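Alpha-1,2-mannosidase (Bacteroides thetaiotaomicron, PDB 2WW2) hydrolyses alpha-mannosides with inversion of configuration, as a calcium-dependent member of glycoside hydrolase family 92 from a human gut symbiont. Local coordinates at residues D322-T327 with V353-I358; S314-N319 with I358-E363. All blocks are in the same frame, centred on the assembly; numbering follows the deposited sequence.

Interactions 1 and 2 lie in the family 92 catalytic domain and share helix 347-364. From the N terminus, the chain first makes turn 314-319, which joins strands 310-313 and 320-322 of a small antiparallel sheet, then runs through 322-327 into strand 326-330. After two short helices it enters helix 347-364, where 353-358 closes the inner loop on 322-327 (interaction 1) and the next turns, 358-363, close the outer loop on 314-319 (interaction 2). The contacts thus nest without crossing, their centres 9 Å apart. Tyr-324 O and Asn-359 ND2, probably hydrogen-bonded, join them, as does Met-325 CE packing on Asn-359 and Glu-363. Together they fasten the sheet to the helix.

Interaction 1 of 2, residues D322-T327 with V353-I358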
# COMPACT_ATOMS: atom_id res chain seq x y z
N ASP A 322 -51.78 -13.72 16.56
CA ASP A 322 -51.82 -14.98 15.83
C ASP A 322 -50.98 -14.84 14.58
O ASP A 322 -51.01 -13.81 13.92
CB ASP A 322 -53.27 -15.32 15.40
CG ASP A 322 -54.18 -15.56 16.58
OD1 ASP A 322 -53.76 -16.23 17.53
OD2 ASP A 322 -55.33 -15.09 16.55
N GLY A 323 -50.21 -15.88 14.25
CA GLY A 323 -49.50 -15.89 13.00
C GLY A 323 -48.00 -16.00 13.18
O GLY A 323 -47.53 -16.62 14.14
N TYR A 324 -47.26 -15.39 12.26
CA TYR A 324 -45.81 -15.56 12.19
C TYR A 324 -45.07 -14.25 12.35
O TYR A 324 -45.52 -13.20 11.88
CB TYR A 324 -45.39 -16.21 10.86
CG TYR A 324 -46.09 -17.52 10.59
CD1 TYR A 324 -45.84 -18.63 11.38
CD2 TYR A 324 -47.02 -17.65 9.55
CE1 TYR A 324 -46.48 -19.84 11.15
CE2 TYR A 324 -47.66 -18.86 9.32
CZ TYR A 324 -47.38 -19.95 10.12
OH TYR A 324 -48.00 -21.16 9.91
N MET A 325 -43.93 -14.33 13.00
CA MET A 325 -43.02 -13.21 13.10
C MET A 325 -41.62 -13.80 13.02
O MET A 325 -41.39 -14.94 13.48
CB MET A 325 -43.24 -12.47 14.43
CG MET A 325 -42.31 -11.26 14.63
SD MET A 325 -42.32 -10.05 13.29
CE MET A 325 -44.06 -9.51 13.29
N TYR A 326 -40.70 -13.06 12.40
CA TYR A 326 -39.27 -13.41 12.38
C TYR A 326 -38.51 -12.19 12.83
O TYR A 326 -39.02 -11.07 12.76
CB TYR A 326 -38.77 -13.73 10.95
CG TYR A 326 -39.12 -15.12 10.49
CD1 TYR A 326 -38.13 -16.10 10.39
CD2 TYR A 326 -40.44 -15.46 10.17
CE1 TYR A 326 -38.46 -17.40 9.99
CE2 TYR A 326 -40.77 -16.75 9.76
CZ TYR A 326 -39.77 -17.71 9.66
OH TYR A 326 -40.11 -18.98 9.26
N THR A 327 -37.25 -12.37 13.21
CA THR A 327 -36.44 -11.21 13.50
C THR A 327 -34.95 -11.55 13.44
O THR A 327 -34.58 -12.64 13.01
CB THR A 327 -36.79 -10.62 14.88
OG1 THR A 327 -36.10 -9.38 15.01
CG2 THR A 327 -36.34 -11.58 16.01
N VAL A 353 -41.66 -15.42 6.17
CA VAL A 353 -40.85 -14.21 6.33
C VAL A 353 -41.53 -13.02 5.67
O VAL A 353 -41.58 -11.91 6.24
CB VAL A 353 -39.44 -14.37 5.73
CG1 VAL A 353 -38.75 -13.00 5.60
CG2 VAL A 353 -38.60 -15.31 6.60
N THR A 354 -42.07 -13.24 4.48
CA THR A 354 -42.73 -12.12 3.78
C THR A 354 -43.98 -11.68 4.54
O THR A 354 -44.18 -10.47 4.73
CB THR A 354 -43.07 -12.44 2.30
OG1 THR A 354 -43.81 -13.66 2.24
CG2 THR A 354 -41.76 -12.59 1.48
N GLN A 355 -44.77 -12.63 5.02
CA GLN A 355 -45.91 -12.28 5.89
C GLN A 355 -45.47 -11.49 7.13
O GLN A 355 -46.16 -10.56 7.56
CB GLN A 355 -46.63 -13.53 6.41
CG GLN A 355 -47.65 -14.18 5.50
CD GLN A 355 -48.06 -15.54 6.07
OE1 GLN A 355 -47.55 -16.61 5.65
NE2 GLN A 355 -48.92 -15.51 7.08
N SER A 356 -44.34 -11.87 7.72
CA SER A 356 -43.88 -11.21 8.95
C SER A 356 -43.45 -9.77 8.72
O SER A 356 -43.56 -8.93 9.62
CB SER A 356 -42.76 -12.00 9.64
OG SER A 356 -41.54 -11.93 8.92
N ILE A 357 -42.96 -9.47 7.53
CA ILE A 357 -42.58 -8.10 7.18
C ILE A 357 -43.84 -7.22 7.18
O ILE A 357 -43.84 -6.11 7.72
CB ILE A 357 -41.89 -8.05 5.78
CG1 ILE A 357 -40.47 -8.60 5.89
CG2 ILE A 357 -41.87 -6.63 5.21
CD1 ILE A 357 -39.82 -8.87 4.52
N ILE A 358 -44.91 -7.73 6.58
CA ILE A 358 -46.18 -7.00 6.57
C ILE A 358 -46.73 -6.87 8.00
O ILE A 358 -47.24 -5.82 8.40
CB ILE A 358 -47.21 -7.68 5.63
CG1 ILE A 358 -46.66 -7.69 4.20
CG2 ILE A 358 -48.58 -6.96 5.67
CD1 ILE A 358 -46.20 -6.33 3.74
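Val-353 O, one turn earlier than Ser-356 on helix 347-364, accepts Ile-357 N at 3.1 Å as the ordinary helical bond. It also takes Ser-356 OG at 2.7 Å from the same face of the carbonyl plane, but only in one of the two conformers modelled for Ser-356, so this second bond is tentative. In that conformer a chi1 of 72° sets OG between the backbone N and the carbonyl carbon, folding the hydroxyl back on its own helix. Ser-356 meets the other segment through CB, which lies 3.6 Å from Tyr-326 N and 3.7 Å from Met-325 CA; the small side chain lets extended backbone lie directly on the helix. Tyr-326 supplies the main apolar contact. One branch of Val-353, CG2, stands over the middle of the ring in a CH-pi contact, 3.8 Å from the centroid and only 4° off the ring normal. Two residues earlier, the Tyr-324 ring turns an edge to the Gln-355 amide, the two planes 83° apart, and meets Tyr-302 edge-to-face. Met-325 starts away from the helix, but bends at chi2 and chi3 to bring CE within 3.7 Å of Ser-356 O. Met-325 and Thr-327 pair through their backbones with Phe-301 and Arg-299 of strand 299-304, and the contact thus lays one surface of that small sheet on a helix of what is probably the (alpha/alpha)6 catalytic barrel of this clan. Between the two segments no hydrogen bond crosses, and buried Tyr-326 N has no partner in the model: they cohere by van der Waals and CH-pi packing, while polar ties to the helix come from Arg-352 NE, on Tyr-326 OH, and Asn-359, which flank 353-358.

Interaction 2 of 2, residues S314-N319 with I358-E363; sequences SPYDGN and INAYNE
Ser-314 OG donates to Glu-363 OE1 at 2.6 Å, meeting the carboxylate from above, 43° out of its plane. The same hydroxyl accepts the backbone N of Tyr-316 at 3.0 Å and that of Asp-317 at 3.1 Å, so three bonds fix it. Glu-363 OE2 bonds to Tyr-312 OH, and both carboxylate oxygens are held. Asp-317 OD1 accepts Asn-319 N. These bonds make an ST turn and an ST motif at Ser-314 and an Asx turn at Asp-317, which shape the connection of the beta hairpin formed by strands 310-313 and 320-322. A water donates to Tyr-316 O and to Glu-363 O, bridging turn and helix a second time. Apolar contact centres on Tyr-316: Ala-360 CB lies over one ring face, offset toward the rim, 3.4 Å from CE2, while His-375 meets the ring edge-to-face. Asp-317, its CG set between backbone N and carbonyl carbon (chi1 72°), rests OD2 on Glu-363 CG at 3.4 Å. As for charge, Asp-317 OD1 and Glu-363 OE1 stand 4.6 Å apart, their planes tilted 30° to each other; this may raise either acid's proton affinity, though their hydrogen bonds may partly offset the repulsion.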
# COMPACT_ATOMS: atom_id res chain seq x y z
N SER A 314 -45.17 -9.65 19.81
CA SER A 314 -44.66 -8.71 18.84
C SER A 314 -43.57 -7.82 19.42
O SER A 314 -43.83 -7.10 20.40
CB SER A 314 -45.79 -7.80 18.32
OG SER A 314 -45.23 -6.79 17.50
N PRO A 315 -42.36 -7.84 18.82
CA PRO A 315 -41.36 -6.92 19.35
C PRO A 315 -41.58 -5.53 18.79
O PRO A 315 -40.76 -4.65 19.05
CB PRO A 315 -40.03 -7.51 18.84
CG PRO A 315 -40.39 -8.16 17.53
CD PRO A 315 -41.85 -8.65 17.70
N TYR A 316 -42.67 -5.33 18.03
CA TYR A 316 -43.02 -4.01 17.51
C TYR A 316 -44.10 -3.30 18.33
O TYR A 316 -44.02 -2.08 18.51
CB TYR A 316 -43.42 -4.06 16.02
CG TYR A 316 -42.26 -4.57 15.17
CD1 TYR A 316 -41.25 -3.71 14.76
CD2 TYR A 316 -42.16 -5.92 14.83
CE1 TYR A 316 -40.17 -4.18 14.03
CE2 TYR A 316 -41.10 -6.39 14.09
CZ TYR A 316 -40.11 -5.51 13.69
OH TYR A 316 -39.04 -5.95 12.97
N ASP A 317 -45.08 -4.03 18.84
CA ASP A 317 -46.14 -3.39 19.63
C ASP A 317 -46.33 -4.03 21.01
O ASP A 317 -47.15 -3.57 21.80
CB ASP A 317 -47.47 -3.27 18.85
CG ASP A 317 -48.19 -4.60 18.65
OD1 ASP A 317 -47.80 -5.65 19.21
OD2 ASP A 317 -49.18 -4.59 17.90
N GLY A 318 -45.58 -5.10 21.30
CA GLY A 318 -45.62 -5.71 22.63
C GLY A 318 -46.86 -6.54 22.98
O GLY A 318 -46.98 -7.04 24.11
N ASN A 319 -47.78 -6.67 22.03
CA ASN A 319 -48.94 -7.54 22.20
C ASN A 319 -48.68 -8.93 21.60
O ASN A 319 -47.74 -9.11 20.83
CB ASN A 319 -50.15 -6.89 21.56
CG ASN A 319 -50.54 -5.61 22.27
OD1 ASN A 319 -50.87 -4.61 21.64
ND2 ASN A 319 -50.50 -5.64 23.58
N ILE A 358 -44.91 -7.73 6.58
CA ILE A 358 -46.18 -7.00 6.57
C ILE A 358 -46.73 -6.87 8.00
O ILE A 358 -47.24 -5.82 8.40
CB ILE A 358 -47.21 -7.68 5.63
CG1 ILE A 358 -46.66 -7.69 4.20
CG2 ILE A 358 -48.58 -6.96 5.67
CD1 ILE A 358 -46.20 -6.33 3.74
N ASN A 359 -46.63 -7.94 8.80
CA ASN A 359 -47.08 -7.87 10.18
C ASN A 359 -46.33 -6.77 10.93
O ASN A 359 -46.93 -6.01 11.68
CB ASN A 359 -46.87 -9.22 10.89
CG ASN A 359 -47.78 -10.31 10.37
OD1 ASN A 359 -48.80 -10.04 9.73
ND2 ASN A 359 -47.41 -11.57 10.62
N ALA A 360 -45.02 -6.69 10.76
CA ALA A 360 -44.22 -5.66 11.44
C ALA A 360 -44.70 -4.29 11.00
O ALA A 360 -44.81 -3.35 11.81
CB ALA A 360 -42.71 -5.85 11.12
N TYR A 361 -44.98 -4.17 9.70
CA TYR A 361 -45.54 -2.92 9.16
C TYR A 361 -46.88 -2.58 9.81
O TYR A 361 -47.12 -1.42 10.19
CB TYR A 361 -45.68 -3.01 7.63
CG TYR A 361 -46.50 -1.90 7.00
CD1 TYR A 361 -45.96 -0.63 6.78
CD2 TYR A 361 -47.82 -2.12 6.61
CE1 TYR A 361 -46.73 0.38 6.19
CE2 TYR A 361 -48.58 -1.13 6.02
CZ TYR A 361 -48.03 0.12 5.82
OH TYR A 361 -48.80 1.09 5.23
N ASN A 362 -47.75 -3.58 9.96
CA ASN A 362 -49.05 -3.32 10.58
C ASN A 362 -48.88 -2.91 12.05
O ASN A 362 -49.58 -2.04 12.55
CB ASN A 362 -49.98 -4.55 10.48
CG ASN A 362 -50.48 -4.78 9.07
OD1 ASN A 362 -50.57 -3.85 8.28
ND2 ASN A 362 -50.82 -6.02 8.75
N GLU A 363 -47.92 -3.54 12.72
CA GLU A 363 -47.70 -3.31 14.15
C GLU A 363 -46.90 -2.04 14.47
O GLU A 363 -46.96 -1.56 15.60
CB GLU A 363 -47.04 -4.55 14.77
CG GLU A 363 -48.01 -5.71 14.89
CD GLU A 363 -47.35 -7.07 14.78
OE1 GLU A 363 -46.17 -7.23 15.16
OE2 GLU A 363 -48.03 -8.00 14.31
O HOH W 1 -46.21 0.07 17.89